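Local structure of D-glycerate 3-kinase (Cryptococcus neoformans var. grubii serotype A, 6CKG) at residues Arg146-Ile151 / Val167-Gly172; Asp192-Lys197 / Thr227-Asn232. The protein probably phosphorylates D-glycerate at its 3-hydroxyl at the expense of ATP. All coordinates share one frame; numbering follows the deposited sequence.

Contact 1: Arg146-Ile151 / Val167-Gly172; sequences RAQLPI and VVEVQG. With EDO (1,2-ethanediol), chain C.
The two arms of an antiparallel beta hairpin, strands 146-153 and 162-171, meet here as a two-stranded ribbon set apart from the main sheet. Ala147 and Val170 form a hydrogen-bonded pair, with Ala147 N to Val170 O at 3.0 Å and Val170 N to Ala147 O at 2.8 Å. Leu149 and Val168 repeat the pattern two residues on, and there both donors lie in the carbonyl planes; the N-H of Val168 points almost straight at Leu149 O (172°).

The same pairs send their side chains to one face, where Leu149 CD1 rests 3.7 Å from Val170 CG2, the two chains crossing obliquely. Beyond the pairs, Ile151 CD1 reaches across to Val168 CG2 (3.8 Å), at about a right angle. Helix 118-129 packs on the apolar face: Cys124 meets Leu149, Lys127 meets Ala147, and Leu128 meets Val170. A bound 1,2-ethanediol, probably from the crystallisation liquor, sets C1 3.5 Å from Val168 CG2 and donates from O1 to Pro150 O; Asp86 and Ser83 also bind it.

Arg146, Gln148, Glu169 and Gln171 put polar, exposed side chains on the other face. Glu169 folds back at chi2 (-67°), which brings its carboxylate alongside Gln148. Glu169 OE1 takes a weak, bent salt bridge from Arg146 NH2 at 3.4 Å, the guanidinium turned 64° from the carboxylate plane. A further weak bond from Gln148 NE2 holds for one of two conformers and is doubtful. The chemistry thus divides by face: aliphatic groups seat the hairpin on the helix, whereas the weak links to Glu169 can add little to the register, which the four backbone bonds set.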
loop_
_atom_site.group_PDB
_atom_site.type_symbol
_atom_site.label_atom_id
_atom_site.label_comp_id
_atom_site.label_asym_id
_atom_site.label_seq_id
_atom_site.Cartn_x
_atom_site.Cartn_y
_atom_site.Cartn_z
ATOM N N ARG A 146 -12.735 17.127 -11.745
ATOM C CA ARG A 146 -13.066 15.712 -11.849
ATOM C C ARG A 146 -11.795 14.915 -12.108
ATOM O O ARG A 146 -10.789 15.446 -12.587
ATOM C CB ARG A 146 -14.109 15.453 -12.954
ATOM C CG ARG A 146 -15.480 16.084 -12.662
ATOM C CD ARG A 146 -16.484 15.893 -13.791
ATOM N NE ARG A 146 -16.954 14.514 -13.892
ATOM C CZ ARG A 146 -17.735 14.059 -14.871
ATOM N NH1 ARG A 146 -18.142 14.872 -15.842
ATOM N NH2 ARG A 146 -18.110 12.785 -14.883
ATOM N N ALA A 147 -11.845 13.634 -11.751
ATOM C CA ALA A 147 -10.770 12.699 -12.039
ATOM C C ALA A 147 -11.374 11.323 -12.275
ATOM O O ALA A 147 -12.510 11.046 -11.885
ATOM C CB ALA A 147 -9.744 12.650 -10.907
ATOM N N GLN A 148 -10.613 10.476 -12.961
ATOM C CA GLN A 148 -11.007 9.103 -13.245
ATOM C C GLN A 148 -9.933 8.175 -12.697
ATOM O O GLN A 148 -8.746 8.367 -12.974
ATOM C CB GLN A 148 -11.198 8.871 -14.751
ATOM C CG GLN A 148 -12.369 9.628 -15.393
ATOM C CD GLN A 148 -12.066 11.096 -15.659
ATOM O OE1 GLN A 148 -10.930 11.465 -15.967
ATOM N NE2 GLN A 148 -13.085 11.943 -15.528
ATOM N N LEU A 149 -10.347 7.184 -11.914
ATOM C CA LEU A 149 -9.368 6.278 -11.339
ATOM C C LEU A 149 -9.520 4.867 -11.893
ATOM O O LEU A 149 -10.635 4.421 -12.186
ATOM C CB LEU A 149 -9.493 6.242 -9.811
ATOM C CG LEU A 149 -9.384 7.620 -9.148
ATOM C CD1 LEU A 149 -9.577 7.524 -7.650
ATOM C CD2 LEU A 149 -8.049 8.277 -9.468
ATOM N N PRO A 150 -8.420 4.133 -12.046
ATOM C CA PRO A 150 -8.497 2.802 -12.655
ATOM C C PRO A 150 -9.024 1.769 -11.672
ATOM O O PRO A 150 -9.017 1.961 -10.454
ATOM C CB PRO A 150 -7.041 2.497 -13.033
ATOM C CG PRO A 150 -6.243 3.223 -11.984
ATOM C CD PRO A 150 -7.032 4.521 -11.742
ATOM N N ILE A 151 -9.510 0.672 -12.240
ATOM C CA ILE A 151 -9.938 -0.506 -11.500
ATOM C C ILE A 151 -9.191 -1.696 -12.076
ATOM O O ILE A 151 -9.129 -1.855 -13.300
ATOM C CB ILE A 151 -11.459 -0.722 -11.608
ATOM C CG1 ILE A 151 -12.207 0.425 -10.922
ATOM C CG2 ILE A 151 -11.856 -2.073 -11.021
ATOM C CD1 ILE A 151 -13.725 0.395 -11.133
ATOM N N VAL A 167 -14.072 2.320 -14.619
ATOM C CA VAL A 167 -13.301 3.313 -13.869
ATOM C C VAL A 167 -14.132 3.843 -12.701
ATOM O O VAL A 167 -15.352 3.669 -12.637
ATOM C CB VAL A 167 -12.815 4.498 -14.738
ATOM C CG1 VAL A 167 -11.923 4.029 -15.866
ATOM C CG2 VAL A 167 -13.989 5.326 -15.262
ATOM N N VAL A 168 -13.441 4.517 -11.776
ATOM C CA VAL A 168 -14.062 5.235 -10.662
ATOM C C VAL A 168 -14.083 6.722 -10.997
ATOM O O VAL A 168 -13.035 7.313 -11.290
ATOM C CB VAL A 168 -13.307 4.976 -9.348
ATOM C CG1 VAL A 168 -13.864 5.838 -8.215
ATOM C CG2 VAL A 168 -13.379 3.507 -8.995
ATOM N N GLU A 169 -15.262 7.336 -10.949
ATOM C CA GLU A 169 -15.411 8.761 -11.217
ATOM C C GLU A 169 -15.323 9.542 -9.914
ATOM O O GLU A 169 -16.064 9.259 -8.964
ATOM C CB GLU A 169 -16.747 9.056 -11.905
ATOM C CG GLU A 169 -16.811 8.670 -13.374
ATOM C CD GLU A 169 -15.897 9.515 -14.231
ATOM O OE1 GLU A 169 -15.647 10.682 -13.866
ATOM O OE2 GLU A 169 -15.419 9.009 -15.267
ATOM N N VAL A 170 -14.432 10.531 -9.873
ATOM C CA VAL A 170 -14.241 11.372 -8.697
ATOM C C VAL A 170 -14.731 12.774 -9.032
ATOM O O VAL A 170 -14.361 13.342 -10.068
ATOM C CB VAL A 170 -12.774 11.383 -8.236
ATOM C CG1 VAL A 170 -12.573 12.349 -7.058
ATOM C CG2 VAL A 170 -12.332 9.971 -7.859
ATOM N N GLN A 171 -15.582 13.319 -8.173
ATOM C CA GLN A 171 -16.121 14.663 -8.337
ATOM C C GLN A 171 -15.599 15.516 -7.195
ATOM O O GLN A 171 -15.888 15.235 -6.025
ATOM C CB GLN A 171 -17.649 14.654 -8.344
ATOM C CG GLN A 171 -18.290 16.033 -8.345
ATOM C CD GLN A 171 -17.991 16.809 -9.610
ATOM O OE1 GLN A 171 -18.509 16.487 -10.684
ATOM N NE2 GLN A 171 -17.139 17.830 -9.498
ATOM N N GLY A 172 -14.820 16.538 -7.528
ATOM C CA GLY A 172 -14.363 17.473 -6.525
ATOM C C GLY A 172 -15.479 18.389 -6.101
ATOM O O GLY A 172 -16.552 18.427 -6.705
HETATM C C1 EDO C . -10.204 3.116 -7.686
HETATM O O1 EDO C . -10.337 1.750 -8.132
HETATM C C2 EDO C . -8.738 3.401 -7.377
HETATM O O2 EDO C . -8.312 2.534 -6.316
#

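Contact 2: Asp192-Lys197 / Thr227-Asn232; sequences DKLEEK and TLHSIN
Leu194 lays its CD2 methyl over one face of the His229 imidazole, 3.8 Å from the ring centroid, a CH-pi contact displaced toward the CE1 side of the ring. At the edge of the same ring, Glu195 OE2 accepts a short hydrogen bond of 2.7 Å from His229 NE2. The bond is nearly straight at 175°; the oxygen lies in the imidazole plane, yet the donor reaches it from well above the carboxylate plane. Ring and carboxylate are turned 53° apart, and the negative charge would be expected to polarise the imidazole N-H. Glu195 makes this reach by bending at chi2, so that a side chain leaving its helix to one side of the interface delivers its carboxylate to the histidine.

Helices 191-204 and 225-236 are joined in this way, their short segments running in broadly opposed directions but at a marked slant, with axes no closer than 10.9 Å. At that separation it is side chains that span the gap, and Leu194 is the main apolar bridge. With CG anti to the backbone N (chi1 -171°), its isobutyl group extends across to the second helix. There Leu194 CD1 comes head-on to Asn232 CB at 3.6 Å, and Leu194 CD2 lies 4.3 Å from Leu228 CB.

Glu195 OE1 forms a salt bridge with Arg225 NE, at the start of the second helix. The amide of Asn232 has its main polar partner outside the pair, OD1 accepting from Leu189 N just ahead of the first helix.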
loop_
_atom_site.group_PDB
_atom_site.type_symbol
_atom_site.label_atom_id
_atom_site.label_comp_id
_atom_site.label_asym_id
_atom_site.label_seq_id
_atom_site.Cartn_x
_atom_site.Cartn_y
_atom_site.Cartn_z
ATOM N N ASP A 192 24.815 -1.294 -0.140
ATOM C CA ASP A 192 25.538 -1.857 0.999
ATOM C C ASP A 192 24.580 -2.318 2.088
ATOM O O ASP A 192 24.820 -3.338 2.748
ATOM C CB ASP A 192 26.508 -0.828 1.576
ATOM C CG ASP A 192 27.627 -0.458 0.617
ATOM O OD1 ASP A 192 27.744 -1.062 -0.478
ATOM O OD2 ASP A 192 28.391 0.454 0.975
ATOM N N LYS A 193 23.503 -1.557 2.315
ATOM C CA LYS A 193 22.561 -1.911 3.373
ATOM C C LYS A 193 21.743 -3.147 3.012
ATOM O O LYS A 193 21.432 -3.964 3.885
ATOM C CB LYS A 193 21.625 -0.739 3.676
ATOM C CG LYS A 193 20.834 -0.966 4.942
ATOM C CD LYS A 193 21.743 -0.721 6.127
ATOM C CE LYS A 193 21.036 -0.943 7.454
ATOM N NZ LYS A 193 21.988 -0.724 8.587
ATOM N N LEU A 194 21.361 -3.299 1.740
ATOM C CA LEU A 194 20.664 -4.520 1.353
ATOM C C LEU A 194 21.561 -5.732 1.581
ATOM O O LEU A 194 21.136 -6.731 2.173
ATOM C CB LEU A 194 20.211 -4.438 -0.106
ATOM C CG LEU A 194 19.270 -5.530 -0.631
ATOM C CD1 LEU A 194 18.264 -4.981 -1.658
ATOM C CD2 LEU A 194 20.096 -6.641 -1.253
ATOM N N GLU A 195 22.818 -5.650 1.129
ATOM C CA GLU A 195 23.777 -6.723 1.388
ATOM C C GLU A 195 23.889 -7.007 2.878
ATOM O O GLU A 195 23.986 -8.167 3.302
ATOM C CB GLU A 195 25.163 -6.359 0.825
ATOM C CG GLU A 195 25.214 -6.187 -0.704
ATOM C CD GLU A 195 24.999 -7.480 -1.485
ATOM O OE1 GLU A 195 24.928 -8.575 -0.881
ATOM O OE2 GLU A 195 24.919 -7.406 -2.729
ATOM N N GLU A 196 23.895 -5.953 3.690
ATOM C CA GLU A 196 24.044 -6.133 5.129
ATOM C C GLU A 196 22.920 -6.998 5.686
ATOM O O GLU A 196 23.167 -7.955 6.432
ATOM C CB GLU A 196 24.075 -4.765 5.796
ATOM C CG GLU A 196 24.180 -4.768 7.274
ATOM C CD GLU A 196 24.184 -3.353 7.785
ATOM O OE1 GLU A 196 25.141 -2.623 7.464
ATOM O OE2 GLU A 196 23.206 -2.959 8.445
ATOM N N LYS A 197 21.681 -6.706 5.278
ATOM C CA LYS A 197 20.531 -7.487 5.727
ATOM C C LYS A 197 20.569 -8.908 5.187
ATOM O O LYS A 197 20.270 -9.860 5.921
ATOM C CB LYS A 197 19.226 -6.790 5.315
ATOM C CG LYS A 197 18.987 -5.455 6.018
ATOM C CD LYS A 197 17.569 -4.922 5.701
ATOM C CE LYS A 197 17.275 -3.630 6.435
ATOM N NZ LYS A 197 15.836 -3.239 6.236
ATOM N N THR A 227 18.051 -10.895 -7.588
ATOM C CA THR A 227 16.603 -10.720 -7.582
ATOM C C THR A 227 16.195 -9.626 -6.595
ATOM O O THR A 227 15.368 -8.762 -6.909
ATOM C CB THR A 227 15.897 -12.035 -7.239
ATOM O OG1 THR A 227 15.907 -12.901 -8.375
ATOM C CG2 THR A 227 14.412 -11.780 -6.828
ATOM N N LEU A 228 16.778 -9.643 -5.397
ATOM C CA LEU A 228 16.405 -8.655 -4.385
ATOM C C LEU A 228 16.868 -7.253 -4.772
ATOM O O LEU A 228 16.151 -6.277 -4.543
ATOM C CB LEU A 228 16.965 -9.055 -3.016
ATOM C CG LEU A 228 16.482 -10.397 -2.462
ATOM C CD1 LEU A 228 17.263 -10.798 -1.224
ATOM C CD2 LEU A 228 14.984 -10.360 -2.175
ATOM N N HIS A 229 18.060 -7.135 -5.364
ATOM C CA HIS A 229 18.544 -5.826 -5.802
ATOM C C HIS A 229 17.621 -5.215 -6.853
ATOM O O HIS A 229 17.414 -3.994 -6.864
ATOM C CB HIS A 229 19.965 -5.952 -6.356
ATOM C CG HIS A 229 21.047 -5.940 -5.307
ATOM N ND1 HIS A 229 21.242 -4.880 -4.447
ATOM C CD2 HIS A 229 22.028 -6.835 -5.025
ATOM C CE1 HIS A 229 22.277 -5.133 -3.661
ATOM N NE2 HIS A 229 22.773 -6.314 -3.993
ATOM N N SER A 230 17.080 -6.051 -7.760
ATOM C CA SER A 230 16.154 -5.565 -8.783
ATOM C C SER A 230 14.902 -4.954 -8.159
ATOM O O SER A 230 14.467 -3.869 -8.553
ATOM C CB SER A 230 15.770 -6.700 -9.734
ATOM O OG SER A 230 16.911 -7.213 -10.398
ATOM N N ILE A 231 14.296 -5.649 -7.194
ATOM C CA ILE A 231 13.121 -5.076 -6.534
ATOM C C ILE A 231 13.487 -3.768 -5.836
ATOM O O ILE A 231 12.737 -2.781 -5.891
ATOM C CB ILE A 231 12.509 -6.087 -5.549
ATOM C CG1 ILE A 231 12.188 -7.404 -6.261
ATOM C CG2 ILE A 231 11.261 -5.489 -4.869
ATOM C CD1 ILE A 231 11.225 -7.243 -7.453
ATOM N N ASN A 232 14.648 -3.744 -5.174
ATOM C CA ASN A 232 15.142 -2.534 -4.513
ATOM C C ASN A 232 15.261 -1.378 -5.499
ATOM O O ASN A 232 14.828 -0.254 -5.216
ATOM C CB ASN A 232 16.509 -2.828 -3.871
ATOM C CG ASN A 232 17.019 -1.696 -2.983
ATOM O OD1 ASN A 232 16.275 -1.148 -2.182
ATOM N ND2 ASN A 232 18.303 -1.349 -3.121
#

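From the N terminus, the chain runs through helix 19-38, strand 48-53 and on, past strand 79-83, to helix 118-129 before reaching contact 1, which closes the short loop of a hairpin with 15 residues between its segments. Strand 176-180 of the six-stranded mixed sheet follows directly. The chain then enters helix 191-204, and contact 2 closes a longer connection of 29 residues, part of it not modelled, by bringing helix 225-236 back against it. The loops follow in series, neither nesting nor crossing. Their centres lie 36 Å apart, on opposite sides of the chain's centre: contact 1 joins adjacent strands, contact 2 two helices flanked by helix 281-298.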